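Local coordinates for aminotransferase AspB (Helicobacter pylori 26695, PDB 3EZS), which probably acts as a pyridoxal 5'-phosphate-dependent transaminase of the class I and II aminotransferase family, at residues A[66-71]-A[274-279]; A[230-235]-A[280-285]. One frame throughout, in Å; residues are numbered along the deposited sequence.

Contact 1: A[66-71]-A[274-279]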
loop_
_atom_site.group_PDB
_atom_site.type_symbol
_atom_site.label_atom_id
_atom_site.label_comp_id
_atom_site.label_asym_id
_atom_site.label_seq_id
_atom_site.Cartn_x
_atom_site.Cartn_y
_atom_site.Cartn_z
ATOM N N ALA A 66 10.553 -6.904 15.716
ATOM C CA ALA A 66 11.309 -7.829 16.573
ATOM C C ALA A 66 10.927 -9.291 16.301
ATOM O O ALA A 66 11.798 -10.143 16.228
ATOM C CB ALA A 66 11.107 -7.479 18.059
ATOM N N ALA A 67 9.633 -9.582 16.148
ATOM C CA ALA A 67 9.192 -10.951 15.819
ATOM C C ALA A 67 9.752 -11.379 14.464
ATOM O O ALA A 67 10.124 -12.545 14.277
ATOM C CB ALA A 67 7.668 -11.061 15.809
ATOM N N GLN A 68 9.809 -10.449 13.510
ATOM C CA GLN A 68 10.346 -10.771 12.190
ATOM C C GLN A 68 11.857 -11.027 12.255
ATOM O O GLN A 68 12.380 -11.932 11.585
ATOM C CB GLN A 68 9.985 -9.674 11.191
ATOM C CG GLN A 68 8.477 -9.632 10.863
ATOM C CD GLN A 68 8.102 -8.521 9.892
ATOM O OE1 GLN A 68 8.657 -7.424 9.953
ATOM N NE2 GLN A 68 7.138 -8.794 9.011
ATOM N N ARG A 69 12.561 -10.222 13.054
ATOM C CA ARG A 69 13.988 -10.432 13.251
ATOM C C ARG A 69 14.234 -11.785 13.939
ATOM O O ARG A 69 15.153 -12.514 13.567
ATOM C CB ARG A 69 14.623 -9.295 14.054
ATOM C CG ARG A 69 14.585 -7.957 13.334
ATOM C CD ARG A 69 15.591 -6.951 13.904
ATOM N NE ARG A 69 15.342 -6.633 15.305
ATOM C CZ ARG A 69 14.438 -5.760 15.744
ATOM N NH1 ARG A 69 13.666 -5.085 14.902
ATOM N NH2 ARG A 69 14.300 -5.565 17.044
ATOM N N GLY A 70 13.420 -12.114 14.937
ATOM C CA GLY A 70 13.550 -13.395 15.646
ATOM C C GLY A 70 13.421 -14.567 14.683
ATOM O O GLY A 70 14.196 -15.524 14.745
ATOM N N PHE A 71 12.441 -14.467 13.787
ATOM C CA PHE A 71 12.260 -15.447 12.713
ATOM C C PHE A 71 13.539 -15.624 11.884
ATOM O O PHE A 71 13.984 -16.756 11.644
ATOM C CB PHE A 71 11.093 -15.065 11.780
ATOM C CG PHE A 71 11.103 -15.834 10.488
ATOM C CD1 PHE A 71 10.763 -17.177 10.471
ATOM C CD2 PHE A 71 11.511 -15.236 9.314
ATOM C CE1 PHE A 71 10.825 -17.890 9.323
ATOM C CE2 PHE A 71 11.577 -15.948 8.163
ATOM C CZ PHE A 71 11.203 -17.280 8.159
ATOM N N ALA A 274 2.054 -12.974 15.985
ATOM C CA ALA A 274 1.844 -14.312 16.518
ATOM C C ALA A 274 2.321 -15.348 15.493
ATOM O O ALA A 274 2.972 -16.318 15.862
ATOM C CB ALA A 274 0.366 -14.523 16.897
ATOM N N ALA A 275 2.035 -15.116 14.209
ATOM C CA ALA A 275 2.466 -16.012 13.120
ATOM C C ALA A 275 3.983 -16.095 13.013
ATOM O O ALA A 275 4.542 -17.191 12.950
ATOM C CB ALA A 275 1.848 -15.579 11.751
ATOM N N TRP A 276 4.657 -14.944 13.028
ATOM C CA TRP A 276 6.121 -14.935 12.887
ATOM C C TRP A 276 6.856 -15.541 14.075
ATOM O O TRP A 276 7.965 -16.007 13.910
ATOM C CB TRP A 276 6.671 -13.528 12.620
ATOM C CG TRP A 276 6.407 -12.948 11.234
ATOM C CD1 TRP A 276 5.579 -11.914 10.927
ATOM C CD2 TRP A 276 7.002 -13.366 9.985
ATOM N NE1 TRP A 276 5.620 -11.658 9.572
ATOM C CE2 TRP A 276 6.473 -12.540 8.972
ATOM C CE3 TRP A 276 7.909 -14.373 9.626
ATOM C CZ2 TRP A 276 6.846 -12.663 7.621
ATOM C CZ3 TRP A 276 8.266 -14.507 8.265
ATOM C CH2 TRP A 276 7.749 -13.635 7.296
ATOM N N LEU A 277 6.260 -15.483 15.265
ATOM C CA LEU A 277 6.855 -16.041 16.471
ATOM C C LEU A 277 6.823 -17.583 16.531
ATOM O O LEU A 277 7.604 -18.187 17.264
ATOM C CB LEU A 277 6.124 -15.511 17.710
ATOM C CG LEU A 277 6.268 -14.066 18.180
ATOM C CD1 LEU A 277 5.102 -13.632 19.105
ATOM C CD2 LEU A 277 7.627 -13.848 18.871
ATOM N N ASP A 278 5.915 -18.204 15.778
ATOM C CA ASP A 278 5.719 -19.654 15.829
ATOM C C ASP A 278 6.207 -20.384 14.584
ATOM O O ASP A 278 5.983 -19.916 13.445
ATOM C CB ASP A 278 4.233 -19.946 15.980
ATOM C CG ASP A 278 3.938 -21.420 16.002
ATOM O OD1 ASP A 278 4.356 -22.087 16.962
ATOM O OD2 ASP A 278 3.286 -21.910 15.065
ATOM N N ASP A 279 6.859 -21.530 14.808
ATOM C CA ASP A 279 7.371 -22.381 13.725
ATOM C C ASP A 279 6.554 -23.654 13.488
ATOM O O ASP A 279 6.627 -24.242 12.420
ATOM C CB ASP A 279 8.823 -22.781 14.016
ATOM C CG ASP A 279 9.795 -21.600 13.928
ATOM O OD1 ASP A 279 9.487 -20.596 13.265
ATOM O OD2 ASP A 279 10.868 -21.683 14.528
#
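Trp276 makes most of this contact, its indole meeting both Gln68 and Phe71. With its CG anti to the carbonyl carbon (chi1 -72°), the ring lies against the helix of 66-71. At its base, Trp276 CB is 4.2 Å from Ala67 CB. Gln68 then crosses the pyrrole part of the indole, with Gln68 CG 3.7 Å from the centroid of the five-membered ring of Trp276 and over its face, a CH-pi contact. Beyond CG the chain runs on extended, and the last torsion leaves the amide plane 77° from the indole. Gln68 NE2 and Trp276 NE1 approach to 3.3 Å, but both are donors and form no bond; the amide N gives to Gly241 O and the indole N-H pairs with Ser240 OG, while Gln68 OE1 pairs with Ser87. At the benzo end, Trp276 CZ3 sits over one face of Phe71, 3.5 Å from Phe71 CD2, the planes inclined at 54°, an oblique pair. Leu277 follows at the exposed margin, its CG 4.1 Å from Ala67 CB. Further on, Asp279 forms a salt bridge with Arg74, which also binds Trp276 O, tying the end of helix 266-277 to helix 62-76. The two helices thus pack beside the edge of the large mixed sheet: Gln68 touches strand 85-88, and Phe242 of strand 241-245 meets both Phe71 and Trp276, while helix 39-46 covers Ala274 and Ala275.

Contact 2: A[230-235]-A[280-285]; sequences SKRSSA and RHAEFF. With PO4 (phosphate ion), chain C.
Ser233 OG and His281 NE2 form the one direct hydrogen bond between the segments, 2.7 Å long, with the serine hydroxyl near the ring plane at its edge; either group could donate. A positive chi1 (79°) places the imidazole so that ND1 bonds Asp278. A second polar link runs through a water that donates to Arg232 O at 2.8 Å and to Ala282 O at 2.6 Å. Arg232 O also receives a CA-H...O contact from Ala282 CA, at 3.6 Å. Packing over flat groups completes the interface. Ala282 CB lies over one face of the Arg232 guanidinium, off its centre and 3.9 Å from Arg232 CZ. Ser234 OG sits over the centre of the Phe285 ring, 3.5 Å from Phe285 CZ, and Ser234 CB makes a CH-pi contact with the same face. Arg232 NE forms a salt bridge with Glu198, NH1 bonds Ala275 O, and NH2 turns to Asp278 and Asp279. Ser230 OG bonds O3 of a phosphate, probably from the crystallisation liquor, lying where this family's cofactor phosphate would be expected; Lys231, probably the cofactor lysine, reaches Tyr55 of the second subunit. Polar bonds thus link Arg232 and Ser233 to helix 280-299, while Ser230 faces the phosphate.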
loop_
_atom_site.group_PDB
_atom_site.type_symbol
_atom_site.label_atom_id
_atom_site.label_comp_id
_atom_site.label_asym_id
_atom_site.label_seq_id
_atom_site.Cartn_x
_atom_site.Cartn_y
_atom_site.Cartn_z
ATOM N N SER A 230 2.685 -15.006 3.598
ATOM C CA SER A 230 1.526 -15.553 2.903
ATOM C C SER A 230 1.502 -17.048 2.707
ATOM O O SER A 230 0.484 -17.676 2.982
ATOM C CB SER A 230 1.361 -14.862 1.549
ATOM O OG SER A 230 1.256 -13.463 1.741
ATOM N N LYS A 231 2.604 -17.608 2.212
ATOM C CA LYS A 231 2.671 -19.058 1.915
ATOM C C LYS A 231 3.037 -19.863 3.134
ATOM O O LYS A 231 2.437 -20.910 3.414
ATOM C CB LYS A 231 3.622 -19.319 0.744
ATOM C CG LYS A 231 3.001 -18.850 -0.575
ATOM C CD LYS A 231 4.049 -18.501 -1.590
ATOM C CE LYS A 231 3.411 -18.028 -2.896
ATOM N NZ LYS A 231 2.345 -17.006 -2.724
ATOM N N ARG A 232 3.996 -19.338 3.880
ATOM C CA ARG A 232 4.468 -19.948 5.111
ATOM C C ARG A 232 3.354 -20.275 6.098
ATOM O O ARG A 232 3.365 -21.359 6.700
ATOM C CB ARG A 232 5.443 -18.970 5.794
ATOM C CG ARG A 232 5.983 -19.420 7.107
ATOM C CD ARG A 232 6.902 -18.381 7.730
ATOM N NE ARG A 232 7.539 -18.945 8.920
ATOM C CZ ARG A 232 7.091 -18.837 10.177
ATOM N NH1 ARG A 232 6.009 -18.132 10.491
ATOM N NH2 ARG A 232 7.763 -19.438 11.137
ATOM N N SER A 233 2.412 -19.344 6.282
ATOM C CA SER A 233 1.385 -19.500 7.317
ATOM C C SER A 233 -0.046 -19.585 6.822
ATOM O O SER A 233 -0.966 -19.493 7.619
ATOM C CB SER A 233 1.507 -18.332 8.296
ATOM O OG SER A 233 2.850 -18.169 8.749
ATOM N N SER A 234 -0.247 -19.804 5.527
ATOM C CA SER A 234 -1.605 -19.829 4.933
ATOM C C SER A 234 -2.458 -18.657 5.445
ATOM O O SER A 234 -3.632 -18.826 5.844
ATOM C CB SER A 234 -2.312 -21.157 5.201
ATOM O OG SER A 234 -1.587 -22.253 4.675
ATOM N N ALA A 235 -1.838 -17.479 5.426
ATOM C CA ALA A 235 -2.441 -16.241 5.892
ATOM C C ALA A 235 -2.122 -15.076 4.958
ATOM O O ALA A 235 -1.602 -14.066 5.433
ATOM C CB ALA A 235 -1.927 -15.917 7.307
ATOM N N ARG A 280 5.758 -24.047 14.463
ATOM C CA ARG A 280 4.987 -25.274 14.399
ATOM C C ARG A 280 4.022 -25.307 13.266
ATOM O O ARG A 280 4.035 -26.257 12.487
ATOM C CB ARG A 280 4.205 -25.477 15.685
ATOM C CG ARG A 280 5.080 -25.764 16.852
ATOM C CD ARG A 280 4.301 -25.699 18.144
ATOM N NE ARG A 280 5.208 -25.990 19.243
ATOM C CZ ARG A 280 4.950 -25.793 20.529
ATOM N NH1 ARG A 280 3.790 -25.278 20.938
ATOM N NH2 ARG A 280 5.885 -26.097 21.414
ATOM N N HIS A 281 3.187 -24.280 13.169
ATOM C CA HIS A 281 2.203 -24.235 12.095
ATOM C C HIS A 281 2.877 -24.192 10.705
ATOM O O HIS A 281 2.371 -24.786 9.770
ATOM C CB HIS A 281 1.236 -23.058 12.275
ATOM C CG HIS A 281 1.802 -21.743 11.844
ATOM N ND1 HIS A 281 2.742 -21.060 12.579
ATOM C CD2 HIS A 281 1.580 -21.001 10.736
ATOM C CE1 HIS A 281 3.073 -19.948 11.946
ATOM N NE2 HIS A 281 2.371 -19.881 10.830
ATOM N N ALA A 282 4.018 -23.509 10.576
ATOM C CA ALA A 282 4.729 -23.415 9.296
ATOM C C ALA A 282 5.175 -24.793 8.857
ATOM O O ALA A 282 5.023 -25.184 7.683
ATOM C CB ALA A 282 5.946 -22.483 9.405
ATOM N N GLU A 283 5.732 -25.532 9.803
ATOM C CA GLU A 283 6.182 -26.887 9.557
ATOM C C GLU A 283 5.014 -27.786 9.100
ATOM O O GLU A 283 5.170 -28.618 8.197
ATOM C CB GLU A 283 6.834 -27.424 10.845
ATOM C CG GLU A 283 7.282 -28.883 10.804
ATOM C CD GLU A 283 8.337 -29.151 9.741
ATOM O OE1 GLU A 283 9.050 -28.206 9.339
ATOM O OE2 GLU A 283 8.460 -30.321 9.330
ATOM N N PHE A 284 3.851 -27.626 9.724
ATOM C CA PHE A 284 2.661 -28.410 9.360
ATOM C C PHE A 284 2.338 -28.236 7.866
ATOM O O PHE A 284 2.078 -29.215 7.158
ATOM C CB PHE A 284 1.464 -28.005 10.219
ATOM C CG PHE A 284 0.160 -28.651 9.812
ATOM C CD1 PHE A 284 -0.220 -29.874 10.341
ATOM C CD2 PHE A 284 -0.689 -28.022 8.909
ATOM C CE1 PHE A 284 -1.412 -30.469 9.975
ATOM C CE2 PHE A 284 -1.903 -28.609 8.533
ATOM C CZ PHE A 284 -2.263 -29.840 9.068
ATOM N N PHE A 285 2.380 -26.996 7.384
ATOM C CA PHE A 285 2.111 -26.747 5.969
ATOM C C PHE A 285 3.264 -27.207 5.074
ATOM O O PHE A 285 3.026 -27.808 4.024
ATOM C CB PHE A 285 1.765 -25.283 5.711
ATOM C CG PHE A 285 0.529 -24.816 6.426
ATOM C CD1 PHE A 285 -0.693 -25.486 6.254
ATOM C CD2 PHE A 285 0.566 -23.684 7.238
ATOM C CE1 PHE A 285 -1.840 -25.060 6.918
ATOM C CE2 PHE A 285 -0.574 -23.253 7.905
ATOM C CZ PHE A 285 -1.784 -23.939 7.737
HETATM P P PO4 C . 2.706 -11.571 -1.114
HETATM O O1 PO4 C . 3.704 -11.467 0.006
HETATM O O2 PO4 C . 2.327 -10.216 -1.609
HETATM O O3 PO4 C . 1.470 -12.228 -0.614
HETATM O O4 PO4 C . 3.349 -12.307 -2.251
HETATM O O HOH W 1 5.344 -23.218 5.978
#

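Along the chain the segments alternate, 66-71, 230-235, 274-279, 280-285, so the two contacts cross in sequence. Their centres lie about 12 Å apart on the same side of the chain's centre. Helices 266-277 and 280-299 are consecutive, and the short turn between them carries contact 1 directly into contact 2. Arg232 spans the junction: its NH2 lies 3.0 Å from both Asp278 O and Asp279 OD1, a probable hydrogen bond and a salt bridge, while its NE packs 3.5 Å from Phe71 CE1. The loop between strands 223-228 and 241-245, which reaches the bound phosphate, is thereby joined to helix 62-76 as well as to the helical pair.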